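Local coordinates for protein EmGH1 (Erythrobacter marinus, PDB 5Z87) that probably hydrolyses beta-glucosides as a family 3 glycoside hydrolase, with related xylosidase or arabinofuranosidase activity also possible, at residues Trp314-Val317 with Arg318-His321. Residues are numbered along the deposited sequence; the frame is centred on the assembly and turned at random.
Sequences WDDV and RRIH
The R319 side chain folds back along the preceding loop and touches D315, D316 and W314. With CG anti to the carbonyl carbon (chi1 -74°) and the chain extended from CG to NE, it runs past the D315 carbonyl oxygen: CB stays near D315 O and D316 O, R319 CG comes within 3.4 Å of D315 O, and R319 CD then passes 3.3 Å from D316 OD1. NE is linked to D315 OD2 through water 1, which lies at the edge of the guanidinium, in its plane. R319 NH1 makes a salt bridge to D316 OD1 (3.0 Å), approaching from above the carboxylate plane, with the two planes 71° apart; the other oxygen, OD2, is hydrogen-bonded to H281. W314 O sits over one guanidinium face rather than in line with an N-H, and R319 NH2 reaches the edge of the W314 ring at CD1 (3.9 Å). This loop follows strand 309-311 of the parallel sheet in the TIM-barrel-like N-terminal domain and leads into the short helix 319-322; W314 itself lines the pocket holding a bound dithiothreitol, and F544 forms a cation-pi contact with R319. The D315 carboxylate meets R318, whose chain bends at chi3 (-34°) and presents NE and NH2 side-on. R318 NE forms a salt bridge to D315 OD2 (3.0 Å) and also bonds to D315 OD1, which takes R318 NH2 as a second donor (3.2 Å). R318 NH1 forms a salt bridge with E330, and NH2 also bonds to N349 O. Water 2 ties D315 OD1 to R318 N. The side chains of V317 and I320 lie side by side, with V317 CG1 4.2 Å from I320 CD1, where I320 N bonds to V317 O (3.1 Å).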
loop_
_atom_site.group_PDB
_atom_site.type_symbol
_atom_site.label_atom_id
_atom_site.label_comp_id
_atom_site.label_asym_id
_atom_site.label_seq_id
_atom_site.Cartn_x
_atom_site.Cartn_y
_atom_site.Cartn_z
ATOM N N TRP A 314 -13.748 19.480 -7.746
ATOM C CA TRP A 314 -15.176 19.585 -8.021
ATOM C C TRP A 314 -16.017 19.096 -6.848
ATOM O O TRP A 314 -15.973 17.918 -6.482
ATOM C CB TRP A 314 -15.558 18.822 -9.290
ATOM C CG TRP A 314 -17.032 18.972 -9.537
ATOM C CD1 TRP A 314 -18.018 18.103 -9.159
ATOM C CD2 TRP A 314 -17.697 20.089 -10.147
ATOM N NE1 TRP A 314 -19.245 18.596 -9.517
ATOM C CE2 TRP A 314 -19.080 19.808 -10.130
ATOM C CE3 TRP A 314 -17.256 21.284 -10.725
ATOM C CZ2 TRP A 314 -20.029 20.685 -10.654
ATOM C CZ3 TRP A 314 -18.197 22.151 -11.250
ATOM C CH2 TRP A 314 -19.571 21.848 -11.208
ATOM N N ASP A 315 -16.800 20.017 -6.279
ATOM C CA ASP A 315 -17.710 19.789 -5.154
ATOM C C ASP A 315 -17.023 19.192 -3.929
ATOM O O ASP A 315 -17.678 18.595 -3.084
ATOM C CB ASP A 315 -18.903 18.914 -5.557
ATOM C CG ASP A 315 -20.162 19.252 -4.769
ATOM O OD1 ASP A 315 -20.283 20.405 -4.311
ATOM O OD2 ASP A 315 -21.029 18.375 -4.599
ATOM N N ASP A 316 -15.718 19.376 -3.767
ATOM C CA ASP A 316 -15.042 18.702 -2.669
ATOM C C ASP A 316 -15.207 19.394 -1.320
ATOM O O ASP A 316 -14.896 18.771 -0.297
ATOM C CB ASP A 316 -13.555 18.547 -2.975
ATOM C CG ASP A 316 -13.232 17.232 -3.671
ATOM O OD1 ASP A 316 -14.072 16.299 -3.658
ATOM O OD2 ASP A 316 -12.126 17.140 -4.240
ATOM N N VAL A 317 -15.672 20.650 -1.275
ATOM C CA VAL A 317 -15.934 21.279 0.020
ATOM C C VAL A 317 -17.146 20.631 0.673
ATOM O O VAL A 317 -17.090 20.209 1.832
ATOM C CB VAL A 317 -16.110 22.808 -0.112
ATOM C CG1 VAL A 317 -16.259 23.424 1.270
ATOM C CG2 VAL A 317 -14.905 23.449 -0.786
ATOM N N ARG A 318 -18.251 20.517 -0.073
ATOM C CA ARG A 318 -19.413 19.782 0.415
ATOM C C ARG A 318 -19.050 18.363 0.859
ATOM O O ARG A 318 -19.610 17.846 1.829
ATOM C CB ARG A 318 -20.487 19.721 -0.674
ATOM C CG ARG A 318 -21.783 19.087 -0.190
ATOM C CD ARG A 318 -22.717 18.751 -1.337
ATOM N NE ARG A 318 -22.587 19.729 -2.408
ATOM C CZ ARG A 318 -23.318 20.835 -2.499
ATOM N NH1 ARG A 318 -24.248 21.102 -1.589
ATOM N NH2 ARG A 318 -23.122 21.661 -3.508
ATOM N N ARG A 319 -18.114 17.717 0.160
ATOM C CA ARG A 319 -17.812 16.322 0.450
ATOM C C ARG A 319 -17.016 16.138 1.732
ATOM O O ARG A 319 -16.898 14.998 2.192
ATOM C CB ARG A 319 -17.060 15.694 -0.716
ATOM C CG ARG A 319 -17.937 15.416 -1.919
ATOM C CD ARG A 319 -17.082 15.102 -3.103
ATOM N NE ARG A 319 -17.839 15.142 -4.340
ATOM C CZ ARG A 319 -17.266 15.087 -5.535
ATOM N NH1 ARG A 319 -15.944 14.987 -5.621
ATOM N NH2 ARG A 319 -18.004 15.135 -6.638
ATOM N N ILE A 320 -16.465 17.215 2.306
ATOM C CA ILE A 320 -15.961 17.155 3.673
ATOM C C ILE A 320 -17.021 16.569 4.586
ATOM O O ILE A 320 -16.722 15.817 5.523
ATOM C CB ILE A 320 -15.540 18.551 4.162
ATOM C CG1 ILE A 320 -14.428 19.145 3.294
ATOM C CG2 ILE A 320 -15.099 18.507 5.634
ATOM C CD1 ILE A 320 -14.238 20.644 3.600
ATOM N N HIS A 321 -18.279 16.919 4.327
ATOM C CA HIS A 321 -19.424 16.401 5.047
ATOM C C HIS A 321 -19.958 15.125 4.408
ATOM O O HIS A 321 -20.053 14.092 5.076
ATOM C CB HIS A 321 -20.536 17.454 5.101
ATOM C CG HIS A 321 -21.869 16.891 5.483
ATOM N ND1 HIS A 321 -22.116 16.342 6.725
ATOM C CD2 HIS A 321 -23.017 16.757 4.776
ATOM C CE1 HIS A 321 -23.365 15.910 6.772
ATOM N NE2 HIS A 321 -23.931 16.144 5.601
HETATM O O HOH W 1 -20.591 15.595 -4.366
HETATM O O HOH W 2 -18.448 21.599 -2.769
#